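Local coordinates for possible metal-dependent hydrolase (Veillonella parvula, PDB 3RPC), which probably acts as a zinc-dependent hydrolase of the metallo-beta-lactamase superfamily, holding two zinc ions in its active site, at residues G38-M49 against D228-S236. Numbering follows the deposited sequence.
Sequences GFEGTFNYQQRM and DTVNHTATS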
loop_
_atom_site.group_PDB
_atom_site.type_symbol
_atom_site.label_atom_id
_atom_site.label_comp_id
_atom_site.label_asym_id
_atom_site.label_seq_id
_atom_site.Cartn_x
_atom_site.Cartn_y
_atom_site.Cartn_z
ATOM N N GLY A 38 5.107 29.136 5.904
ATOM C CA GLY A 38 5.225 27.760 6.364
ATOM C C GLY A 38 3.887 27.052 6.314
ATOM O O GLY A 38 2.838 27.708 6.372
ATOM N N PHE A 39 3.902 25.723 6.207
ATOM C CA PHE A 39 2.667 24.947 6.153
ATOM C C PHE A 39 1.839 25.178 7.413
ATOM O O PHE A 39 2.354 25.096 8.525
ATOM C CB PHE A 39 2.949 23.448 5.999
ATOM C CG PHE A 39 3.500 23.061 4.653
ATOM C CD1 PHE A 39 2.720 23.162 3.511
ATOM C CD2 PHE A 39 4.798 22.592 4.532
ATOM C CE1 PHE A 39 3.228 22.807 2.273
ATOM C CE2 PHE A 39 5.313 22.230 3.299
ATOM C CZ PHE A 39 4.529 22.341 2.164
ATOM N N GLU A 40 0.557 25.468 7.240
ATOM C CA GLU A 40 -0.311 25.721 8.386
ATOM C C GLU A 40 -0.390 24.499 9.301
ATOM O O GLU A 40 -0.501 23.365 8.830
ATOM C CB GLU A 40 -1.711 26.128 7.918
ATOM C CG GLU A 40 -2.643 26.565 9.038
ATOM C CD GLU A 40 -4.000 27.008 8.522
ATOM O OE1 GLU A 40 -4.160 27.112 7.286
ATOM O OE2 GLU A 40 -4.906 27.252 9.348
ATOM N N GLY A 41 -0.322 24.750 10.608
ATOM C CA GLY A 41 -0.533 23.715 11.607
ATOM C C GLY A 41 0.638 22.767 11.772
ATOM O O GLY A 41 0.495 21.691 12.359
ATOM N N THR A 42 1.797 23.159 11.259
ATOM C CA THR A 42 2.967 22.288 11.311
ATOM C C THR A 42 4.079 22.873 12.171
ATOM O O THR A 42 4.070 24.051 12.522
ATOM C CB THR A 42 3.537 21.989 9.900
ATOM O OG1 THR A 42 4.012 23.200 9.296
ATOM C CG2 THR A 42 2.472 21.338 9.008
ATOM N N PHE A 43 5.029 22.015 12.521
ATOM C CA PHE A 43 6.222 22.413 13.250
ATOM C C PHE A 43 6.868 23.644 12.600
ATOM O O PHE A 43 7.087 23.679 11.385
ATOM C CB PHE A 43 7.179 21.214 13.267
ATOM C CG PHE A 43 8.468 21.444 14.015
ATOM C CD1 PHE A 43 8.526 21.284 15.393
ATOM C CD2 PHE A 43 9.623 21.781 13.343
ATOM C CE1 PHE A 43 9.717 21.465 16.075
ATOM C CE2 PHE A 43 10.821 21.973 14.016
ATOM C CZ PHE A 43 10.869 21.818 15.391
ATOM N N ASN A 44 7.151 24.662 13.402
ATOM C CA ASN A 44 7.874 25.842 12.932
ATOM C C ASN A 44 7.132 26.555 11.789
ATOM O O ASN A 44 7.755 27.009 10.829
ATOM C CB ASN A 44 9.281 25.423 12.479
ATOM C CG ASN A 44 10.185 26.597 12.150
ATOM O OD1 ASN A 44 10.117 27.656 12.769
ATOM N ND2 ASN A 44 11.042 26.408 11.151
ATOM N N TYR A 45 5.809 26.652 11.895
ATOM C CA TYR A 45 4.992 27.202 10.809
ATOM C C TYR A 45 5.300 28.664 10.510
ATOM O O TYR A 45 4.968 29.155 9.425
ATOM C CB TYR A 45 3.493 27.026 11.082
ATOM C CG TYR A 45 2.963 27.822 12.258
ATOM C CD1 TYR A 45 2.552 29.144 12.104
ATOM C CD2 TYR A 45 2.846 27.242 13.510
ATOM C CE1 TYR A 45 2.057 29.866 13.179
ATOM C CE2 TYR A 45 2.356 27.956 14.586
ATOM C CZ TYR A 45 1.960 29.262 14.415
ATOM O OH TYR A 45 1.472 29.955 15.499
ATOM N N GLN A 46 5.931 29.361 11.451
ATOM C CA GLN A 46 6.252 30.781 11.269
ATOM C C GLN A 46 7.302 31.016 10.184
ATOM O O GLN A 46 7.395 32.108 9.617
ATOM C CB GLN A 46 6.719 31.400 12.590
ATOM C CG GLN A 46 5.657 31.422 13.681
ATOM C CD GLN A 46 5.739 30.230 14.618
ATOM O OE1 GLN A 46 6.264 29.166 14.261
ATOM N NE2 GLN A 46 5.227 30.407 15.834
ATOM N N GLN A 47 8.087 29.988 9.892
ATOM C CA GLN A 47 9.194 30.100 8.956
ATOM C C GLN A 47 8.715 29.955 7.513
ATOM O O GLN A 47 7.973 29.028 7.179
ATOM C CB GLN A 47 10.250 29.039 9.281
ATOM C CG GLN A 47 11.427 29.002 8.321
ATOM C CD GLN A 47 12.753 29.017 9.054
ATOM O OE1 GLN A 47 13.030 28.146 9.884
ATOM N NE2 GLN A 47 13.574 30.026 8.772
ATOM N N ARG A 48 9.134 30.886 6.660
ATOM C CA ARG A 48 8.774 30.829 5.246
ATOM C C ARG A 48 9.601 29.770 4.518
ATOM O O ARG A 48 10.639 29.333 5.010
ATOM C CB ARG A 48 8.949 32.210 4.600
ATOM C CG ARG A 48 8.040 33.279 5.217
ATOM C CD ARG A 48 8.046 34.591 4.435
ATOM N NE ARG A 48 7.614 34.419 3.050
ATOM C CZ ARG A 48 6.347 34.347 2.662
ATOM N NH1 ARG A 48 6.059 34.195 1.373
ATOM N NH2 ARG A 48 5.364 34.430 3.547
HETATM N N MSE A 49 9.141 29.363 3.341
HETATM C CA MSE A 49 9.791 28.288 2.594
HETATM C C MSE A 49 9.655 28.520 1.099
HETATM O O MSE A 49 8.745 29.231 0.656
HETATM C CB MSE A 49 9.166 26.929 2.954
HETATM C CG MSE A 49 7.653 26.906 2.904
HETATM SE SE MSE A 49 6.908 25.112 3.113
HETATM C CE MSE A 49 6.957 24.582 1.240
ATOM N N ASP A 228 16.411 20.796 5.377
ATOM C CA ASP A 228 16.902 22.172 5.363
ATOM C C ASP A 228 16.215 23.033 4.298
ATOM O O ASP A 228 16.834 23.958 3.757
ATOM C CB ASP A 228 18.422 22.201 5.144
ATOM C CG ASP A 228 19.210 21.436 6.211
ATOM O OD1 ASP A 228 18.628 20.984 7.205
ATOM O OD2 ASP A 228 20.440 21.289 6.033
ATOM N N THR A 229 14.950 22.755 4.002
ATOM C CA THR A 229 14.236 23.492 2.957
ATOM C C THR A 229 12.834 23.930 3.384
ATOM O O THR A 229 12.524 25.129 3.366
ATOM C CB THR A 229 14.129 22.669 1.659
ATOM O OG1 THR A 229 15.427 22.188 1.287
ATOM C CG2 THR A 229 13.565 23.534 0.521
ATOM N N VAL A 230 11.978 22.973 3.738
ATOM C CA VAL A 230 10.633 23.322 4.181
ATOM C C VAL A 230 10.646 23.616 5.678
ATOM O O VAL A 230 11.625 23.320 6.369
ATOM C CB VAL A 230 9.563 22.252 3.816
ATOM C CG1 VAL A 230 9.438 22.113 2.292
ATOM C CG2 VAL A 230 9.857 20.899 4.459
ATOM N N ASN A 231 9.577 24.228 6.173
ATOM C CA ASN A 231 9.587 24.723 7.546
ATOM C C ASN A 231 9.493 23.634 8.598
ATOM O O ASN A 231 10.050 23.789 9.689
ATOM C CB ASN A 231 8.454 25.716 7.779
ATOM C CG ASN A 231 7.096 25.076 7.616
ATOM O OD1 ASN A 231 6.634 24.875 6.499
ATOM N ND2 ASN A 231 6.452 24.729 8.732
ATOM N N HIS A 232 8.771 22.554 8.292
ATOM C CA HIS A 232 8.383 21.605 9.339
ATOM C C HIS A 232 9.264 20.368 9.488
ATOM O O HIS A 232 8.984 19.514 10.325
ATOM C CB HIS A 232 6.900 21.213 9.226
ATOM C CG HIS A 232 6.533 20.523 7.947
ATOM N ND1 HIS A 232 7.257 20.668 6.782
ATOM C CD2 HIS A 232 5.499 19.700 7.645
ATOM C CE1 HIS A 232 6.690 19.957 5.820
ATOM N NE2 HIS A 232 5.620 19.363 6.317
ATOM N N THR A 233 10.338 20.291 8.710
ATOM C CA THR A 233 11.281 19.188 8.839
ATOM C C THR A 233 12.181 19.423 10.058
ATOM O O THR A 233 13.118 20.242 10.017
ATOM C CB THR A 233 12.093 18.983 7.549
ATOM O OG1 THR A 233 12.432 20.258 6.969
ATOM C CG2 THR A 233 11.254 18.240 6.548
ATOM N N ALA A 234 11.868 18.711 11.135
ATOM C CA ALA A 234 12.486 18.917 12.439
ATOM C C ALA A 234 13.855 18.268 12.569
ATOM O O ALA A 234 14.542 18.460 13.570
ATOM C CB ALA A 234 11.557 18.399 13.518
ATOM N N THR A 235 14.253 17.508 11.559
ATOM C CA THR A 235 15.571 16.887 11.532
ATOM C C THR A 235 16.364 17.491 10.377
ATOM O O THR A 235 15.943 17.418 9.215
ATOM C CB THR A 235 15.469 15.375 11.362
ATOM O OG1 THR A 235 14.851 14.815 12.535
ATOM C CG2 THR A 235 16.850 14.751 11.158
ATOM N N SER A 236 17.510 18.086 10.703
ATOM C CA SER A 236 18.331 18.827 9.748
ATOM C C SER A 236 19.506 17.986 9.252
ATOM O O SER A 236 19.769 16.907 9.774
ATOM C CB SER A 236 18.892 20.067 10.442
ATOM O OG SER A 236 19.764 19.679 11.495
#
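F39 CD2 lies over one face of the H232 imidazole, 3.5 Å from H232 CE1; the two rings meet obliquely, planes 54° apart. V230 CG2 sits in plane at the imidazole edge, and V230 CG1 meets the edge of the F39 ring. A234 CB lies over one face of F43, a CH-pi contact 3.9 Å from the ring centroid. Beside these rings, the N231 carboxamide is gripped at both ends. Its CG stands between backbone N and carbonyl carbon (chi1 63°), which carries the amide into the turns of 38-49. There N231 ND2 donates to T42 OG1, 2.9 Å away in the amide plane, and to F43 O, tilted from that plane. N231 OD1 accepts from F39 N, which approaches from above the carbonyl plane. Two hydrogen bonds on ND2, with a weak third to N44 O, and one on OD1 hold the amide's rotation. In return, N44 ND2 reaches a lone pair of N231 O at 3.2 Å while also bonding Q47 OE1. The H232 side chain lies about 6 Å from a zinc ion but is not among its ligands. Two loops of the metallo-beta-lactamase fold thus meet beside the two-zinc site: one between strand 22-26 and helix 58-62, the other running from zinc ligand H226, after strand 221-225, to helix 237-246.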